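Local atomic coordinates of tRNA uridine(34) acetyltransferase (Methanocaldococcus infernus, PDB entry 6IA8), a protein that forms 5-carboxymethyluridine at the wobble uridine of tRNA from acetyl-CoA, with radical S-adenosylmethionine chemistry at an iron-sulfur cluster. Residues D398-S410 with L419-P431. Numbering follows the deposited sequence.
Sequences DYEASGGTEIFLS and LIAFLRLRDPYKP
Arg426 reaches across to the type I' turn Ala401-Gly404 and grips Ala401 O end-on with both terminal nitrogens, NH1 at 2.9 Å and NH2 at 3.2 Å. Its CG lies opposite the backbone N (chi1 175°) and the chain runs straight on to NE, long enough for NH2 also to reach Ser402 O at 3.0 Å. Both carbonyls lie at the edge of the guanidinium, near its plane, yet NH1 comes to Ala401 O, and NH2 to Ser402 O, from above the carbonyl plane, whereas NH2 is only tilted from that of Ala401. Glu406, bent at chi2, offers OE2 to Arg426 NH1 at 2.8 Å in a salt bridge; the carboxylate and guanidinium planes are turned 41° apart. Lys245 and Asp246 extend this charge cluster into the radical SAM domain. An alanine in place of Arg426 would probably leave the turn carbonyls without these donors and Glu406 without one of its positive partners. Gly403 suits the turn through its positive phi, and its CA sits over one face of the Tyr429 ring, 3.9 Å from the centroid, a CH-pi contact made possible because glycine has no CB to run into the ring.

Strands 404-413 and 418-427 form an antiparallel hairpin in the central sheet of the GNAT acetyltransferase domain. Backbone bonds pair Thr405 with Asp427, Ile407 with Leu425 and Leu409 with Leu423; the branched aliphatic residues among them make one face greasy, with Ile407 CB 4.1 Å from Leu425 CB.

On the other face Phe408 and Phe422 lie near parallel (27°) but slid apart, Phe408 CE1 meeting Phe422 CD2 at 3.5 Å. Phe408 CE1 also lies over one face of the Arg424 guanidinium. A water in the plane of that guanidinium links its NH1 to Tyr399 OH, while Trp329 O takes another bond from NH1 and NE bonds Gln445, a probable acetyl-CoA-binding residue.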
ATOM      1  N   ASP A 398      -8.308   4.756  17.208  1.00 26.30           N
ATOM      2  CA  ASP A 398      -7.412   5.891  17.039  1.00 29.75           C
ATOM      3  C   ASP A 398      -5.990   5.495  17.431  1.00 29.84           C
ATOM      4  O   ASP A 398      -5.779   4.681  18.350  1.00 29.01           O
ATOM      5  CB  ASP A 398      -7.840   7.084  17.906  1.00 32.78           C
ATOM      6  CG  ASP A 398      -9.187   7.707  17.468  1.00 38.10           C
ATOM      7  OD1 ASP A 398      -9.872   7.183  16.575  1.00 33.70           O
ATOM      8  OD2 ASP A 398      -9.515   8.773  17.983  1.00 35.11           O
ATOM      9  N   TYR A 399      -5.007   6.153  16.804  1.00 27.61           N
ATOM     10  CA  TYR A 399      -3.630   5.999  17.258  1.00 31.41           C
ATOM     11  C   TYR A 399      -2.822   7.237  16.908  1.00 31.74           C
ATOM     12  O   TYR A 399      -3.177   8.003  16.018  1.00 29.60           O
ATOM     13  CB  TYR A 399      -2.976   4.741  16.692  1.00 31.81           C
ATOM     14  CG  TYR A 399      -3.003   4.579  15.201  1.00 29.33           C
ATOM     15  CD1 TYR A 399      -4.140   4.086  14.571  1.00 31.08           C
ATOM     16  CD2 TYR A 399      -1.878   4.890  14.413  1.00 29.38           C
ATOM     17  CE1 TYR A 399      -4.184   3.916  13.184  1.00 30.02           C
ATOM     18  CE2 TYR A 399      -1.901   4.701  12.999  1.00 28.50           C
ATOM     19  CZ  TYR A 399      -3.084   4.213  12.419  1.00 28.05           C
ATOM     20  OH  TYR A 399      -3.188   3.975  11.079  1.00 27.92           O
ATOM     21  N   GLU A 400      -1.757   7.458  17.663  1.00 26.88           N
ATOM     22  CA  GLU A 400      -0.844   8.553  17.383  1.00 26.64           C
ATOM     23  C   GLU A 400       0.159   8.102  16.338  1.00 32.93           C
ATOM     24  O   GLU A 400       0.732   7.016  16.480  1.00 28.01           O
ATOM     25  CB  GLU A 400      -0.098   8.933  18.653  1.00 30.03           C
ATOM     26  CG  GLU A 400       0.829  10.110  18.504  1.00 33.57           C
ATOM     27  CD  GLU A 400       0.104  11.453  18.611  1.00 64.61           C
ATOM     28  OE1 GLU A 400       0.684  12.473  18.190  1.00 96.44           O
ATOM     29  OE2 GLU A 400      -1.046  11.483  19.104  1.00 73.41           O
ATOM     30  N   ALA A 401       0.431   8.961  15.350  1.00 28.62           N
ATOM     31  CA  ALA A 401       1.401   8.673  14.297  1.00 26.17           C
ATOM     32  C   ALA A 401       1.957   9.959  13.709  1.00 29.48           C
ATOM     33  O   ALA A 401       1.197  10.876  13.374  1.00 29.49           O
ATOM     34  CB  ALA A 401       0.749   7.848  13.190  1.00 24.82           C
ATOM     35  N   SER A 402       3.283  10.031  13.626  1.00 29.44           N
ATOM     36  CA  SER A 402       3.974  11.172  13.038  1.00 32.66           C
ATOM     37  C   SER A 402       3.430  12.491  13.592  1.00 31.84           C
ATOM     38  O   SER A 402       3.101  13.427  12.850  1.00 30.55           O
ATOM     39  CB  SER A 402       3.863  11.136  11.510  1.00 34.56           C
ATOM     40  OG  SER A 402       4.410   9.946  10.944  1.00 31.42           O
ATOM     41  N   GLY A 403       3.334  12.556  14.922  1.00 31.37           N
ATOM     42  CA  GLY A 403       2.949  13.782  15.595  1.00 36.15           C
ATOM     43  C   GLY A 403       1.478  14.129  15.515  1.00 35.79           C
ATOM     44  O   GLY A 403       1.050  15.132  16.100  1.00 33.23           O
ATOM     45  N   GLY A 404       0.687  13.356  14.799  1.00 29.16           N
ATOM     46  CA  GLY A 404      -0.727  13.646  14.672  1.00 33.62           C
ATOM     47  C   GLY A 404      -1.595  12.484  15.109  1.00 34.63           C
ATOM     48  O   GLY A 404      -1.102  11.553  15.757  1.00 33.44           O
ATOM     49  N   THR A 405      -2.886  12.532  14.774  1.00 31.01           N
ATOM     50  CA  THR A 405      -3.840  11.507  15.173  1.00 33.30           C
ATOM     51  C   THR A 405      -4.404  10.834  13.935  1.00 28.92           C
ATOM     52  O   THR A 405      -4.871  11.514  13.008  1.00 28.90           O
ATOM     53  CB  THR A 405      -4.976  12.089  16.007  1.00 34.16           C
ATOM     54  OG1 THR A 405      -4.429  12.644  17.202  1.00 36.44           O
ATOM     55  CG2 THR A 405      -5.978  11.008  16.391  1.00 42.68           C
ATOM     56  N   GLU A 406      -4.347   9.501  13.930  1.00 27.19           N
ATOM     57  CA  GLU A 406      -4.960   8.684  12.894  1.00 26.61           C
ATOM     58  C   GLU A 406      -6.230   8.097  13.478  1.00 26.09           C
ATOM     59  O   GLU A 406      -6.206   7.613  14.612  1.00 29.04           O
ATOM     60  CB  GLU A 406      -4.037   7.564  12.438  1.00 27.28           C
ATOM     61  CG  GLU A 406      -2.727   8.014  11.849  1.00 25.73           C
ATOM     62  CD  GLU A 406      -2.812   8.551  10.409  1.00 31.09           C
ATOM     63  OE1 GLU A 406      -3.897   8.512   9.770  1.00 32.28           O
ATOM     64  OE2 GLU A 406      -1.755   8.977   9.887  1.00 31.77           O
ATOM     65  N   ILE A 407      -7.334   8.205  12.735  1.00 28.05           N
ATOM     66  CA  ILE A 407      -8.618   7.609  13.078  1.00 29.07           C
ATOM     67  C   ILE A 407      -8.911   6.540  12.031  1.00 27.58           C
ATOM     68  O   ILE A 407      -9.019   6.834  10.835  1.00 30.13           O
ATOM     69  CB  ILE A 407      -9.734   8.660  13.121  1.00 27.09           C
ATOM     70  CG1 ILE A 407      -9.420   9.730  14.187  1.00 30.06           C
ATOM     71  CG2 ILE A 407     -11.079   7.963  13.392  1.00 34.69           C
ATOM     72  CD1 ILE A 407      -8.991  11.028  13.661  1.00 42.46           C
ATOM     73  N   PHE A 408      -9.006   5.303  12.463  1.00 25.61           N
ATOM     74  CA  PHE A 408      -9.269   4.180  11.566  1.00 26.56           C
ATOM     75  C   PHE A 408     -10.713   3.765  11.784  1.00 32.47           C
ATOM     76  O   PHE A 408     -11.057   3.233  12.847  1.00 28.62           O
ATOM     77  CB  PHE A 408      -8.333   3.022  11.851  1.00 25.41           C
ATOM     78  CG  PHE A 408      -8.509   1.834  10.918  1.00 31.59           C
ATOM     79  CD1 PHE A 408      -7.993   1.867   9.642  1.00 30.42           C
ATOM     80  CD2 PHE A 408      -9.165   0.696  11.326  1.00 32.38           C
ATOM     81  CE1 PHE A 408      -8.107   0.782   8.770  1.00 27.90           C
ATOM     82  CE2 PHE A 408      -9.290  -0.403  10.482  1.00 31.40           C
ATOM     83  CZ  PHE A 408      -8.765  -0.359   9.193  1.00 30.30           C
ATOM     84  N   LEU A 409     -11.569   4.107  10.826  1.00 28.27           N
ATOM     85  CA  LEU A 409     -12.990   3.787  10.860  1.00 25.78           C
ATOM     86  C   LEU A 409     -13.245   2.562  10.003  1.00 30.81           C
ATOM     87  O   LEU A 409     -12.710   2.462   8.903  1.00 27.13           O
ATOM     88  CB  LEU A 409     -13.822   4.950  10.313  1.00 27.55           C
ATOM     89  CG  LEU A 409     -13.746   6.290  11.046  1.00 32.43           C
ATOM     90  CD1 LEU A 409     -14.566   7.329  10.248  1.00 33.54           C
ATOM     91  CD2 LEU A 409     -14.282   6.181  12.496  1.00 37.68           C
ATOM     92  N   SER A 410     -14.104   1.656  10.462  1.00 27.41           N
ATOM     93  CA  SER A 410     -14.356   0.459   9.674  1.00 26.56           C
ATOM     94  C   SER A 410     -15.777  -0.038   9.897  1.00 28.27           C
ATOM     95  O   SER A 410     -16.399   0.237  10.924  1.00 33.58           O
ATOM     96  CB  SER A 410     -13.333  -0.641  10.006  1.00 29.54           C
ATOM     97  OG  SER A 410     -13.437  -0.986  11.372  1.00 31.43           O
ATOM     98  N   LEU A 419     -13.956  -7.843   8.013  1.00 29.39           N
ATOM     99  CA  LEU A 419     -13.826  -6.427   7.692  1.00 31.25           C
ATOM    100  C   LEU A 419     -14.433  -6.190   6.320  1.00 32.06           C
ATOM    101  O   LEU A 419     -14.052  -6.857   5.349  1.00 30.51           O
ATOM    102  CB  LEU A 419     -12.350  -6.018   7.710  1.00 30.82           C
ATOM    103  CG  LEU A 419     -12.012  -4.598   7.264  1.00 36.17           C
ATOM    104  CD1 LEU A 419     -12.528  -3.578   8.215  1.00 31.39           C
ATOM    105  CD2 LEU A 419     -10.482  -4.482   7.079  1.00 31.68           C
ATOM    106  N   ILE A 420     -15.353  -5.227   6.244  1.00 28.06           N
ATOM    107  CA  ILE A 420     -16.115  -4.946   5.037  1.00 26.16           C
ATOM    108  C   ILE A 420     -15.610  -3.701   4.320  1.00 30.58           C
ATOM    109  O   ILE A 420     -15.663  -3.630   3.087  1.00 30.50           O
ATOM    110  CB  ILE A 420     -17.615  -4.810   5.390  1.00 31.32           C
ATOM    111  CG1 ILE A 420     -18.154  -6.187   5.828  1.00 37.78           C
ATOM    112  CG2 ILE A 420     -18.373  -4.271   4.227  1.00 38.18           C
ATOM    113  CD1 ILE A 420     -19.425  -6.100   6.661  1.00 49.54           C
ATOM    114  N   ALA A 421     -15.201  -2.687   5.077  1.00 29.64           N
ATOM    115  CA  ALA A 421     -14.806  -1.399   4.520  1.00 27.75           C
ATOM    116  C   ALA A 421     -14.072  -0.625   5.598  1.00 29.73           C
ATOM    117  O   ALA A 421     -14.300  -0.835   6.791  1.00 27.99           O
ATOM    118  CB  ALA A 421     -16.016  -0.601   4.049  1.00 27.70           C
ATOM    119  N   PHE A 422     -13.218   0.306   5.175  1.00 25.23           N
ATOM    120  CA  PHE A 422     -12.488   1.102   6.145  1.00 25.63           C
ATOM    121  C   PHE A 422     -12.144   2.455   5.541  1.00 27.40           C
ATOM    122  O   PHE A 422     -12.113   2.630   4.314  1.00 28.55           O
ATOM    123  CB  PHE A 422     -11.234   0.348   6.655  1.00 24.42           C
ATOM    124  CG  PHE A 422     -10.162   0.174   5.646  1.00 27.55           C
ATOM    125  CD1 PHE A 422     -10.096  -0.983   4.904  1.00 32.58           C
ATOM    126  CD2 PHE A 422      -9.178   1.138   5.475  1.00 30.11           C
ATOM    127  CE1 PHE A 422      -9.099  -1.189   3.965  1.00 29.99           C
ATOM    128  CE2 PHE A 422      -8.165   0.948   4.517  1.00 28.90           C
ATOM    129  CZ  PHE A 422      -8.131  -0.200   3.764  1.00 31.82           C
ATOM    130  N   LEU A 423     -11.881   3.410   6.432  1.00 29.25           N
ATOM    131  CA  LEU A 423     -11.510   4.763   6.053  1.00 26.13           C
ATOM    132  C   LEU A 423     -10.416   5.225   7.007  1.00 25.73           C
ATOM    133  O   LEU A 423     -10.523   5.025   8.229  1.00 27.34           O
ATOM    134  CB  LEU A 423     -12.710   5.710   6.121  1.00 26.79           C
ATOM    135  CG  LEU A 423     -12.508   7.167   5.763  1.00 30.39           C
ATOM    136  CD1 LEU A 423     -13.834   7.756   5.244  1.00 34.57           C
ATOM    137  CD2 LEU A 423     -11.984   7.996   6.913  1.00 31.05           C
ATOM    138  N   ARG A 424      -9.375   5.852   6.439  1.00 26.10           N
ATOM    139  CA  ARG A 424      -8.240   6.388   7.190  1.00 26.79           C
ATOM    140  C   ARG A 424      -8.355   7.912   7.240  1.00 27.84           C
ATOM    141  O   ARG A 424      -8.258   8.585   6.205  1.00 28.64           O
ATOM    142  CB  ARG A 424      -6.934   5.978   6.522  1.00 27.81           C
ATOM    143  CG  ARG A 424      -6.664   4.490   6.473  1.00 28.24           C
ATOM    144  CD  ARG A 424      -5.269   4.248   5.930  1.00 28.24           C
ATOM    145  NE  ARG A 424      -4.961   2.860   5.591  1.00 28.72           N
ATOM    146  CZ  ARG A 424      -4.627   1.927   6.477  1.00 30.86           C
ATOM    147  NH1 ARG A 424      -4.652   2.201   7.766  1.00 29.36           N
ATOM    148  NH2 ARG A 424      -4.330   0.701   6.075  1.00 30.06           N
ATOM    149  N   LEU A 425      -8.666   8.438   8.419  1.00 28.26           N
ATOM    150  CA  LEU A 425      -8.823   9.868   8.651  1.00 26.19           C
ATOM    151  C   LEU A 425      -7.675  10.366   9.524  1.00 30.05           C
ATOM    152  O   LEU A 425      -7.297   9.709  10.497  1.00 31.24           O
ATOM    153  CB  LEU A 425     -10.144  10.135   9.357  1.00 29.37           C
ATOM    154  CG  LEU A 425     -10.589  11.584   9.553  1.00 34.98           C
ATOM    155  CD1 LEU A 425     -10.950  12.225   8.220  1.00 36.96           C
ATOM    156  CD2 LEU A 425     -11.822  11.613  10.492  1.00 40.19           C
ATOM    157  N   ARG A 426      -7.107  11.515   9.187  1.00 30.25           N
ATOM    158  CA  ARG A 426      -5.946  12.011   9.918  1.00 28.97           C
ATOM    159  C   ARG A 426      -6.107  13.478  10.305  1.00 29.78           C
ATOM    160  O   ARG A 426      -6.519  14.309   9.483  1.00 28.71           O
ATOM    161  CB  ARG A 426      -4.664  11.825   9.082  1.00 29.02           C
ATOM    162  CG  ARG A 426      -3.416  12.459   9.761  1.00 35.97           C
ATOM    163  CD  ARG A 426      -2.103  12.178   8.958  1.00 34.96           C
ATOM    164  NE  ARG A 426      -0.967  12.871   9.561  1.00 29.95           N
ATOM    165  CZ  ARG A 426      -0.289  12.425  10.609  1.00 25.73           C
ATOM    166  NH1 ARG A 426      -0.590  11.244  11.106  1.00 29.54           N
ATOM    167  NH2 ARG A 426       0.711  13.131  11.122  1.00 28.66           N
ATOM    168  N   ASP A 427      -5.762  13.783  11.564  1.00 28.79           N
ATOM    169  CA  ASP A 427      -5.587  15.150  12.034  1.00 31.59           C
ATOM    170  C   ASP A 427      -4.116  15.455  11.853  1.00 35.04           C
ATOM    171  O   ASP A 427      -3.296  14.907  12.592  1.00 31.62           O
ATOM    172  CB  ASP A 427      -5.975  15.274  13.499  1.00 31.18           C
ATOM    173  CG  ASP A 427      -5.966  16.690  13.985  1.00 37.88           C
ATOM    174  OD1 ASP A 427      -5.691  17.628  13.188  1.00 34.68           O
ATOM    175  OD2 ASP A 427      -6.241  16.852  15.184  1.00 37.86           O
ATOM    176  N   PRO A 428      -3.730  16.271  10.891  1.00 31.61           N
ATOM    177  CA  PRO A 428      -2.313  16.365  10.540  1.00 32.39           C
ATOM    178  C   PRO A 428      -1.475  17.117  11.571  1.00 36.21           C
ATOM    179  O   PRO A 428      -1.959  17.833  12.452  1.00 32.44           O
ATOM    180  CB  PRO A 428      -2.331  17.093   9.195  1.00 37.62           C
ATOM    181  CG  PRO A 428      -3.616  17.876   9.195  1.00 47.62           C
ATOM    182  CD  PRO A 428      -4.599  17.080  10.010  1.00 32.31           C
ATOM    183  N   TYR A 429      -0.170  16.934  11.444  1.00 32.38           N
ATOM    184  CA  TYR A 429       0.776  17.469  12.415  1.00 30.89           C
ATOM    185  C   TYR A 429       1.456  18.720  11.874  1.00 38.31           C
ATOM    186  O   TYR A 429       1.203  19.824  12.351  1.00 35.08           O
ATOM    187  CB  TYR A 429       1.803  16.383  12.763  1.00 33.87           C
ATOM    188  CG  TYR A 429       3.004  16.853  13.557  1.00 37.20           C
ATOM    189  CD1 TYR A 429       2.842  17.573  14.734  1.00 36.56           C
ATOM    190  CD2 TYR A 429       4.300  16.587  13.127  1.00 39.25           C
ATOM    191  CE1 TYR A 429       3.938  17.989  15.475  1.00 43.24           C
ATOM    192  CE2 TYR A 429       5.403  17.014  13.860  1.00 36.59           C
ATOM    193  CZ  TYR A 429       5.205  17.694  15.030  1.00 48.54           C
ATOM    194  OH  TYR A 429       6.282  18.120  15.757  1.00 49.77           O
ATOM    195  N   LYS A 430       2.319  18.569  10.877  1.00 30.42           N
ATOM    196  CA  LYS A 430       3.081  19.682  10.307  1.00 33.72           C
ATOM    197  C   LYS A 430       2.991  19.598   8.788  1.00 42.91           C
ATOM    198  O   LYS A 430       3.968  19.298   8.102  1.00 34.46           O
ATOM    199  CB  LYS A 430       4.534  19.659  10.785  1.00 42.65           C
ATOM    200  CG  LYS A 430       4.715  20.226  12.196  1.00 49.60           C
ATOM    201  CD  LYS A 430       6.196  20.346  12.565  1.00 55.88           C
ATOM    202  CE  LYS A 430       6.368  20.985  13.957  1.00 62.51           C
ATOM    203  NZ  LYS A 430       7.780  21.443  14.185  1.00 75.85           N
ATOM    204  N   PRO A 431       1.823  19.845   8.227  1.00 36.08           N
ATOM    205  CA  PRO A 431       1.700  19.819   6.763  1.00 35.33           C
ATOM    206  C   PRO A 431       2.402  21.000   6.120  1.00 41.35           C
ATOM    207  O   PRO A 431       2.659  22.024   6.754  1.00 37.15           O
ATOM    208  CB  PRO A 431       0.194  19.889   6.532  1.00 36.97           C
ATOM    209  CG  PRO A 431      -0.322  20.651   7.746  1.00 38.80           C
ATOM    210  CD  PRO A 431       0.561  20.187   8.904  1.00 43.66           C
TER
HETATM  211  O   HOH W   1      -5.325   4.363   9.540  1.00 27.48           O
HETATM  212  O   HOH W   2      -6.041   6.975   9.701  1.00 30.53           O